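Local coordinates for A-type flavoprotein (Giardia intestinalis, PDB 2Q9U) that probably scavenges dioxygen in this parasite, passing electrons through a bound flavin mononucleotide to a diiron centre, at residues D48-V53 with K77-V82; F61-L66 with Y98-N103; C255-T260 with R402-C407. All coordinates share one frame; numbering follows the deposited sequence.

How the interactions relate
Interactions 1 and 2 belong to one region of the beta-lactamase-like domain, whereas interaction 3 stands about 49 Å from either, centre to centre, in the flavodoxin-like part. Interaction 1 joins strands 52-54 and 80-82 by backbone hydrogen bonds, with side chains on both faces of the sheet. Interaction 2 is mostly buried and uses the helix between those strands: a ring pair and a leucine, with one salt bridge on its more exposed side. The two touch directly, Ile78 and Val81 meeting Phe101 and Val53 meeting Trp65. Interaction 3, partly buried, sets the C-terminal helix against strand 258-263 and its lead-in by apolar and sulfur contacts alone.

Interaction 1 of 3, residues D48-V53 with K77-V82; sequences DECPTV and KIKYVV
Val53 both gives and receives a backbone hydrogen bond between parallel strands 52-54 and 80-82, which frame helix 62-72 as a beta-alpha-beta unit of the beta-lactamase-like domain. Val53 N donates to Tyr80 O over 2.8 Å at an N-H...O angle of 169°, and Val53 O accepts from Val82 N at 2.7 Å. Its partners therefore flank Val81, the register expected of parallel strands. Just before the strand, Pro51 O takes Lys79 N at 2.9 Å in its carbonyl plane and, weakly, Tyr80 N at 3.3 Å. On the Thr52 and Tyr80 side of the sheet, Lys79 CG lies above one face of the Tyr80 ring, toward its rim, while Cys50 CB approaches Tyr80 CE2 obliquely at 3.8 Å. On the Val53 side, Val53 CG2 meets Ile78 CD1 at 4.0 Å, and both residues pack on Ile69 of helix 62-72. Beyond this unit, strands 39-46 and 105-108 border the pair. The Thr52 hydroxyl is held within its own segment: with chi1 at -66° it sits beside the backbone N, at the in-plane edge of the Tyr80 ring, and Thr52 OG1 donates to Cys50 O at 2.8 Å.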
loop_
_atom_site.group_PDB
_atom_site.type_symbol
_atom_site.label_atom_id
_atom_site.label_comp_id
_atom_site.label_asym_id
_atom_site.label_seq_id
_atom_site.Cartn_x
_atom_site.Cartn_y
_atom_site.Cartn_z
ATOM N N ASP A 48 29.262 26.967 23.717
ATOM C CA ASP A 48 30.415 27.860 23.710
ATOM C C ASP A 48 30.007 29.217 24.315
ATOM O O ASP A 48 28.879 29.375 24.806
ATOM C CB ASP A 48 30.994 28.012 22.291
ATOM C CG ASP A 48 32.515 28.187 22.285
ATOM O OD1 ASP A 48 33.083 28.759 23.261
ATOM O OD2 ASP A 48 33.148 27.750 21.303
ATOM N N GLU A 49 30.925 30.182 24.285
ATOM C CA GLU A 49 30.657 31.503 24.861
ATOM C C GLU A 49 29.458 32.167 24.179
ATOM O O GLU A 49 28.666 32.869 24.824
ATOM C CB GLU A 49 31.917 32.385 24.770
ATOM C CG GLU A 49 33.052 31.865 25.675
ATOM C CD GLU A 49 34.397 32.537 25.391
ATOM O OE1 GLU A 49 34.405 33.678 24.865
ATOM O OE2 GLU A 49 35.445 31.914 25.686
ATOM N N CYS A 50 29.318 31.916 22.876
ATOM C CA CYS A 50 28.127 32.306 22.117
ATOM C C CYS A 50 27.380 31.020 21.767
ATOM O O CYS A 50 27.743 30.361 20.785
ATOM C CB CYS A 50 28.551 32.976 20.816
ATOM S SG CYS A 50 29.509 34.497 21.013
ATOM N N PRO A 51 26.387 30.628 22.589
ATOM C CA PRO A 51 25.742 29.329 22.385
ATOM C C PRO A 51 25.089 29.276 21.000
ATOM O O PRO A 51 24.382 30.223 20.610
ATOM C CB PRO A 51 24.693 29.277 23.512
ATOM C CG PRO A 51 25.268 30.185 24.604
ATOM C CD PRO A 51 25.821 31.336 23.755
ATOM N N THR A 52 25.351 28.189 20.260
ATOM C CA THR A 52 25.049 28.162 18.833
ATOM C C THR A 52 24.279 26.903 18.457
ATOM O O THR A 52 24.623 25.814 18.912
ATOM C CB THR A 52 26.339 28.275 18.017
ATOM O OG1 THR A 52 26.911 29.580 18.230
ATOM C CG2 THR A 52 26.100 28.075 16.521
ATOM N N VAL A 53 23.243 27.086 17.642
ATOM C CA VAL A 53 22.459 25.979 17.065
ATOM C C VAL A 53 22.745 25.903 15.576
ATOM O O VAL A 53 22.750 26.921 14.879
ATOM C CB VAL A 53 20.945 26.147 17.298
ATOM C CG1 VAL A 53 20.134 24.990 16.636
ATOM C CG2 VAL A 53 20.650 26.205 18.797
ATOM N N LYS A 77 19.146 32.521 25.597
ATOM C CA LYS A 77 20.614 32.584 25.638
ATOM C C LYS A 77 21.322 32.079 24.383
ATOM O O LYS A 77 22.567 32.207 24.253
ATOM C CB LYS A 77 21.149 31.874 26.882
ATOM C CG LYS A 77 20.982 32.760 28.124
ATOM C CD LYS A 77 21.551 32.107 29.389
ATOM C CE LYS A 77 22.988 32.506 29.687
ATOM N NZ LYS A 77 23.351 32.126 31.106
ATOM N N ILE A 78 20.544 31.540 23.440
ATOM C CA ILE A 78 21.102 31.192 22.133
ATOM C C ILE A 78 21.488 32.478 21.398
ATOM O O ILE A 78 20.637 33.371 21.203
ATOM C CB ILE A 78 20.090 30.345 21.293
ATOM C CG1 ILE A 78 19.686 29.063 22.063
ATOM C CG2 ILE A 78 20.654 30.056 19.868
ATOM C CD1 ILE A 78 20.843 28.041 22.299
ATOM N N LYS A 79 22.762 32.584 21.028
ATOM C CA LYS A 79 23.283 33.761 20.293
ATOM C C LYS A 79 23.206 33.615 18.769
ATOM O O LYS A 79 22.905 34.582 18.070
ATOM C CB LYS A 79 24.731 34.087 20.721
ATOM C CG LYS A 79 25.455 35.180 19.841
ATOM C CD LYS A 79 24.778 36.570 19.988
ATOM C CE LYS A 79 25.395 37.628 19.063
ATOM N NZ LYS A 79 24.758 38.962 19.369
ATOM N N TYR A 80 23.502 32.413 18.259
ATOM C CA TYR A 80 23.491 32.158 16.811
ATOM C C TYR A 80 22.700 30.896 16.462
ATOM O O TYR A 80 22.800 29.848 17.144
ATOM C CB TYR A 80 24.916 32.010 16.243
ATOM C CG TYR A 80 25.776 33.245 16.416
ATOM C CD1 TYR A 80 25.484 34.428 15.721
ATOM C CD2 TYR A 80 26.874 33.237 17.272
ATOM C CE1 TYR A 80 26.275 35.577 15.894
ATOM C CE2 TYR A 80 27.674 34.375 17.440
ATOM C CZ TYR A 80 27.359 35.543 16.752
ATOM O OH TYR A 80 28.157 36.665 16.934
ATOM N N VAL A 81 21.923 31.008 15.399
ATOM C CA VAL A 81 21.330 29.831 14.729
ATOM C C VAL A 81 21.854 29.852 13.303
ATOM O O VAL A 81 21.545 30.760 12.516
ATOM C CB VAL A 81 19.800 29.850 14.739
ATOM C CG1 VAL A 81 19.249 28.567 14.083
ATOM C CG2 VAL A 81 19.277 29.993 16.166
ATOM N N VAL A 82 22.678 28.859 12.998
ATOM C CA VAL A 82 23.292 28.723 11.703
ATOM C C VAL A 82 22.411 27.842 10.820
ATOM O O VAL A 82 22.110 26.695 11.173
ATOM C CB VAL A 82 24.688 28.080 11.808
ATOM C CG1 VAL A 82 25.256 27.768 10.430
ATOM C CG2 VAL A 82 25.666 28.949 12.656
#

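Interaction 2 of 3, residues F61-L66 with Y98-N103; sequences FAEEWL and YHKFTN
Glu63 OE2 and Lys100 NZ form a salt bridge at 3.0 Å, the polar link between the first turns of helix 62-72 and the loop that precedes strand 105-108. Glu63 starts out pointing away from the loop; a bend at its second torsion (chi2 -64°) brings the carboxylate back, while Lys100 reaches over with a chain extended beyond CG. The two side chains meet at about a right angle. Leu66 lies inward of this pair and divides its branches between two partners: Leu66 CD1 touches Lys100 CD at 3.6 Å, and Leu66 CD2 meets Phe101 CZ, also at 3.6 Å. Deeper still, Trp65 CH2 comes to 3.5 Å from Phe101 CZ, near the plane of the phenyl ring and at its edge. The ring centroids are 5.5 Å apart with planes at 61°, an oblique pair. Phe101 is the centre of an inverse gamma turn, and the CZ end of its ring meets both Trp65 CH2 and Leu66 CD2, which approach from directions roughly at right angles. The indole is anchored at its other end, where Trp65 NE1 is hydrogen-bonded to Ser43 OG. Around this contact, helix 94-97 supplies Leu94 against Trp65 and His97 against Leu66. Phe101 continues onto Ile78 and Val81 of strand 80-82 and its approach, so that the helix and the loop pack together beside the parallel strands of the sheet.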
loop_
_atom_site.group_PDB
_atom_site.type_symbol
_atom_site.label_atom_id
_atom_site.label_comp_id
_atom_site.label_asym_id
_atom_site.label_seq_id
_atom_site.Cartn_x
_atom_site.Cartn_y
_atom_site.Cartn_z
ATOM N N PHE A 61 7.762 18.849 14.139
ATOM C CA PHE A 61 8.660 18.431 15.229
ATOM C C PHE A 61 9.265 19.601 15.997
ATOM O O PHE A 61 10.200 19.412 16.792
ATOM C CB PHE A 61 9.776 17.553 14.622
ATOM C CG PHE A 61 9.240 16.391 13.846
ATOM C CD1 PHE A 61 8.750 15.263 14.513
ATOM C CD2 PHE A 61 9.173 16.431 12.457
ATOM C CE1 PHE A 61 8.213 14.157 13.797
ATOM C CE2 PHE A 61 8.639 15.340 11.724
ATOM C CZ PHE A 61 8.165 14.199 12.403
ATOM N N ALA A 62 8.716 20.803 15.770
ATOM C CA ALA A 62 9.263 22.027 16.343
ATOM C C ALA A 62 9.429 21.989 17.854
ATOM O O ALA A 62 10.482 22.373 18.349
ATOM C CB ALA A 62 8.420 23.254 15.939
ATOM N N GLU A 63 8.399 21.519 18.576
ATOM C CA GLU A 63 8.409 21.554 20.054
ATOM C C GLU A 63 9.390 20.558 20.627
ATOM O O GLU A 63 10.018 20.804 21.648
ATOM C CB GLU A 63 7.015 21.285 20.646
ATOM C CG GLU A 63 5.964 22.390 20.329
ATOM C CD GLU A 63 6.275 23.782 20.938
ATOM O OE1 GLU A 63 7.070 23.903 21.912
ATOM O OE2 GLU A 63 5.699 24.783 20.434
ATOM N N GLU A 64 9.522 19.424 19.951
ATOM C CA GLU A 64 10.566 18.462 20.339
ATOM C C GLU A 64 11.986 19.028 20.208
ATOM O O GLU A 64 12.815 18.906 21.134
ATOM C CB GLU A 64 10.404 17.171 19.536
ATOM C CG GLU A 64 11.379 16.059 19.984
ATOM C CD GLU A 64 11.257 14.752 19.182
ATOM O OE1 GLU A 64 10.359 14.589 18.314
ATOM O OE2 GLU A 64 12.112 13.880 19.422
ATOM N N TRP A 65 12.268 19.640 19.062
ATOM C CA TRP A 65 13.526 20.318 18.775
ATOM C C TRP A 65 13.798 21.424 19.813
ATOM O O TRP A 65 14.907 21.534 20.376
ATOM C CB TRP A 65 13.419 20.909 17.370
ATOM C CG TRP A 65 14.565 21.792 16.902
ATOM C CD1 TRP A 65 15.886 21.436 16.756
ATOM C CD2 TRP A 65 14.469 23.164 16.462
ATOM N NE1 TRP A 65 16.603 22.507 16.274
ATOM C CE2 TRP A 65 15.767 23.572 16.087
ATOM C CE3 TRP A 65 13.416 24.092 16.390
ATOM C CZ2 TRP A 65 16.054 24.886 15.631
ATOM C CZ3 TRP A 65 13.697 25.392 15.929
ATOM C CH2 TRP A 65 15.002 25.769 15.555
ATOM N N LEU A 66 12.786 22.239 20.085
ATOM C CA LEU A 66 12.971 23.331 21.058
ATOM C C LEU A 66 13.240 22.748 22.454
ATOM O O LEU A 66 14.060 23.305 23.205
ATOM C CB LEU A 66 11.733 24.238 21.061
ATOM C CG LEU A 66 11.567 25.062 19.770
ATOM C CD1 LEU A 66 10.191 25.764 19.707
ATOM C CD2 LEU A 66 12.718 26.080 19.599
ATOM N N TYR A 98 10.548 31.069 15.143
ATOM C CA TYR A 98 11.881 31.659 15.127
ATOM C C TYR A 98 12.007 32.739 16.197
ATOM O O TYR A 98 13.087 32.966 16.741
ATOM C CB TYR A 98 12.185 32.250 13.750
ATOM C CG TYR A 98 11.538 33.594 13.506
ATOM C CD1 TYR A 98 10.257 33.685 12.977
ATOM C CD2 TYR A 98 12.208 34.773 13.805
ATOM C CE1 TYR A 98 9.662 34.912 12.753
ATOM C CE2 TYR A 98 11.622 36.003 13.584
ATOM C CZ TYR A 98 10.349 36.067 13.058
ATOM O OH TYR A 98 9.764 37.293 12.838
ATOM N N HIS A 99 10.893 33.400 16.492
ATOM C CA HIS A 99 10.852 34.420 17.561
ATOM C C HIS A 99 11.234 33.892 18.935
ATOM O O HIS A 99 11.543 34.677 19.833
ATOM C CB HIS A 99 9.458 35.030 17.691
ATOM C CG HIS A 99 9.220 36.193 16.792
ATOM N ND1 HIS A 99 10.077 37.272 16.729
ATOM C CD2 HIS A 99 8.220 36.449 15.916
ATOM C CE1 HIS A 99 9.606 38.145 15.855
ATOM N NE2 HIS A 99 8.487 37.665 15.342
ATOM N N LYS A 100 11.200 32.572 19.110
ATOM C CA LYS A 100 11.497 31.994 20.416
ATOM C C LYS A 100 12.953 32.164 20.796
ATOM O O LYS A 100 13.296 32.130 21.986
ATOM C CB LYS A 100 11.043 30.534 20.509
ATOM C CG LYS A 100 9.514 30.415 20.319
ATOM C CD LYS A 100 9.012 29.025 20.546
ATOM C CE LYS A 100 7.478 28.941 20.366
ATOM N NZ LYS A 100 7.012 27.530 20.591
ATOM N N PHE A 101 13.808 32.347 19.792
ATOM C CA PHE A 101 15.196 32.657 20.028
ATOM C C PHE A 101 15.323 34.177 20.151
ATOM O O PHE A 101 15.739 34.863 19.210
ATOM C CB PHE A 101 16.064 32.093 18.893
ATOM C CG PHE A 101 15.919 30.605 18.713
ATOM C CD1 PHE A 101 16.636 29.717 19.531
ATOM C CD2 PHE A 101 15.060 30.092 17.744
ATOM C CE1 PHE A 101 16.503 28.330 19.363
ATOM C CE2 PHE A 101 14.914 28.708 17.564
ATOM C CZ PHE A 101 15.645 27.825 18.374
ATOM N N THR A 102 14.952 34.687 21.331
ATOM C CA THR A 102 14.809 36.142 21.577
ATOM C C THR A 102 16.046 36.932 21.222
ATOM O O THR A 102 15.978 38.056 20.692
ATOM C CB THR A 102 14.591 36.451 23.080
ATOM O OG1 THR A 102 13.935 35.358 23.721
ATOM C CG2 THR A 102 13.755 37.695 23.221
ATOM N N ASN A 103 17.191 36.357 21.557
ATOM C CA ASN A 103 18.446 37.064 21.413
ATOM C C ASN A 103 19.343 36.571 20.302
ATOM O O ASN A 103 20.485 37.030 20.186
ATOM C CB ASN A 103 19.173 37.079 22.755
ATOM C CG ASN A 103 18.520 38.024 23.741
ATOM O OD1 ASN A 103 18.330 39.216 23.447
ATOM N ND2 ASN A 103 18.174 37.514 24.900
#

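Interaction 3 of 3, residues C255-T260 with R402-C407; sequences CQKKVT and RAIAYC
Cys255 meets the C-terminal helix 386-409 through its sulfur and its CB. Cys255 SG stands 4.0 Å from Tyr406 CE2, and the line from the sulfur to the ring centroid runs 84° off the ring normal, which places this sulfur-aromatic contact at the ring edge. Cys255 CB also lies 4.0 Å from Cys407 SG. At Gln256 the side chain turns away from the helix, while its backbone is hydrogen-bonded to Asp307, shortly before strand 310-314; the model brings its carbonyl too near Cys407 SG for that approach to be trusted. Lys257, centre of an inverse gamma turn, offers its aliphatic stem instead of its charge: Lys257 CG and Ile404 CG1 are 4.2 Å apart, and the two side chains lie slantwise to each other. Lys258 points to the far side of the strand, where NZ has Asp307 as salt-bridge partner and His304 as hydrogen-bond partner; on the helix side the nearest approach is by its backbone, Lys258 O lying 4.1 Å from Ala403 CB. Val259 then puts CG2 beside the backbone N (its CG1 being anti to that N, chi1 179°), and Val259 CG2 reaches Ala403 CB at 3.9 Å. The small Ala403 is consistent with the close approach of the helix to strand 258-263, second across the parallel flavodoxin-like sheet, and Cys407, one turn later, faces the lead-in. With no hydrogen bond or salt bridge between the two segments, their direct attachment rests on apolar and sulfur packing, while the strand backbone is hydrogen-bonded to Glu287 and Val289 of strand 287-292 and to Gly309.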
loop_
_atom_site.group_PDB
_atom_site.type_symbol
_atom_site.label_atom_id
_atom_site.label_comp_id
_atom_site.label_asym_id
_atom_site.label_seq_id
_atom_site.Cartn_x
_atom_site.Cartn_y
_atom_site.Cartn_z
ATOM N N CYS A 255 30.728 2.485 -10.462
ATOM C CA CYS A 255 29.916 1.388 -10.971
ATOM C C CYS A 255 30.422 -0.029 -10.611
ATOM O O CYS A 255 31.590 -0.240 -10.217
ATOM C CB CYS A 255 29.529 1.640 -12.432
ATOM S SG CYS A 255 28.523 3.249 -12.616
ATOM N N GLN A 256 29.512 -0.993 -10.667
ATOM C CA GLN A 256 29.844 -2.367 -10.340
ATOM C C GLN A 256 29.663 -3.236 -11.585
ATOM O O GLN A 256 29.044 -2.795 -12.559
ATOM C CB GLN A 256 28.950 -2.876 -9.205
ATOM C CG GLN A 256 28.998 -2.044 -7.925
ATOM C CD GLN A 256 30.249 -2.286 -7.092
ATOM O OE1 GLN A 256 31.192 -2.962 -7.525
ATOM N NE2 GLN A 256 30.255 -1.739 -5.873
ATOM N N LYS A 257 30.213 -4.451 -11.556
ATOM C CA LYS A 257 29.962 -5.438 -12.592
ATOM C C LYS A 257 28.546 -5.956 -12.292
ATOM O O LYS A 257 28.365 -6.952 -11.581
ATOM C CB LYS A 257 30.992 -6.574 -12.520
ATOM C CG LYS A 257 32.428 -6.154 -12.879
ATOM C CD LYS A 257 33.357 -7.381 -12.841
ATOM C CE LYS A 257 34.834 -6.994 -12.904
ATOM N NZ LYS A 257 35.736 -8.192 -12.760
ATOM N N LYS A 258 27.560 -5.210 -12.781
ATOM C CA LYS A 258 26.170 -5.356 -12.316
ATOM C C LYS A 258 25.264 -4.900 -13.455
ATOM O O LYS A 258 25.514 -3.863 -14.090
ATOM C CB LYS A 258 25.930 -4.522 -11.032
ATOM C CG LYS A 258 24.419 -4.455 -10.561
ATOM C CD LYS A 258 24.314 -3.579 -9.321
ATOM C CE LYS A 258 22.852 -3.280 -8.931
ATOM N NZ LYS A 258 22.921 -2.529 -7.602
ATOM N N VAL A 259 24.246 -5.714 -13.720
ATOM C CA VAL A 259 23.211 -5.394 -14.678
ATOM C C VAL A 259 21.875 -5.307 -13.925
ATOM O O VAL A 259 21.558 -6.198 -13.135
ATOM C CB VAL A 259 23.121 -6.475 -15.770
ATOM C CG1 VAL A 259 21.974 -6.133 -16.782
ATOM C CG2 VAL A 259 24.454 -6.580 -16.504
ATOM N N THR A 260 21.141 -4.217 -14.134
ATOM C CA THR A 260 19.751 -4.095 -13.604
ATOM C C THR A 260 18.721 -4.047 -14.736
ATOM O O THR A 260 18.897 -3.267 -15.684
ATOM C CB THR A 260 19.588 -2.846 -12.720
ATOM O OG1 THR A 260 20.500 -2.934 -11.621
ATOM C CG2 THR A 260 18.113 -2.716 -12.164
ATOM N N ARG A 402 29.195 -6.012 -21.908
ATOM C CA ARG A 402 29.229 -4.552 -22.024
ATOM C C ARG A 402 29.270 -3.824 -20.683
ATOM O O ARG A 402 29.912 -2.788 -20.576
ATOM C CB ARG A 402 28.063 -4.034 -22.855
ATOM C CG ARG A 402 28.176 -4.360 -24.350
ATOM C CD ARG A 402 26.831 -4.083 -25.036
ATOM N NE ARG A 402 26.840 -4.409 -26.469
ATOM C CZ ARG A 402 27.369 -3.633 -27.412
ATOM N NH1 ARG A 402 27.954 -2.495 -27.081
ATOM N NH2 ARG A 402 27.328 -4.014 -28.687
ATOM N N ALA A 403 28.587 -4.370 -19.677
ATOM C CA ALA A 403 28.681 -3.846 -18.310
ATOM C C ALA A 403 30.129 -3.964 -17.783
ATOM O O ALA A 403 30.675 -3.022 -17.218
ATOM C CB ALA A 403 27.743 -4.596 -17.399
ATOM N N ILE A 404 30.744 -5.120 -17.997
ATOM C CA ILE A 404 32.108 -5.359 -17.512
ATOM C C ILE A 404 33.053 -4.386 -18.218
ATOM O O ILE A 404 33.906 -3.758 -17.571
ATOM C CB ILE A 404 32.500 -6.827 -17.682
ATOM C CG1 ILE A 404 31.704 -7.702 -16.683
ATOM C CG2 ILE A 404 34.034 -7.010 -17.480
ATOM C CD1 ILE A 404 31.647 -9.190 -17.058
ATOM N N ALA A 405 32.858 -4.217 -19.526
ATOM C CA ALA A 405 33.684 -3.287 -20.323
ATOM C C ALA A 405 33.533 -1.846 -19.848
ATOM O O ALA A 405 34.514 -1.097 -19.738
ATOM C CB ALA A 405 33.344 -3.394 -21.811
ATOM N N TYR A 406 32.290 -1.454 -19.565
ATOM C CA TYR A 406 32.012 -0.101 -19.120
ATOM C C TYR A 406 32.705 0.178 -17.783
ATOM O O TYR A 406 33.282 1.258 -17.579
ATOM C CB TYR A 406 30.483 0.109 -19.017
ATOM C CG TYR A 406 30.121 1.434 -18.420
ATOM C CD1 TYR A 406 29.963 2.559 -19.218
ATOM C CD2 TYR A 406 29.958 1.566 -17.034
ATOM C CE1 TYR A 406 29.646 3.798 -18.651
ATOM C CE2 TYR A 406 29.637 2.776 -16.472
ATOM C CZ TYR A 406 29.486 3.883 -17.274
ATOM O OH TYR A 406 29.160 5.051 -16.652
ATOM N N CYS A 407 32.658 -0.788 -16.873
ATOM C CA CYS A 407 33.319 -0.640 -15.586
ATOM C C CYS A 407 34.830 -0.580 -15.706
ATOM O O CYS A 407 35.466 0.172 -14.992
ATOM C CB CYS A 407 32.986 -1.791 -14.656
ATOM S SG CYS A 407 31.378 -1.621 -13.952
#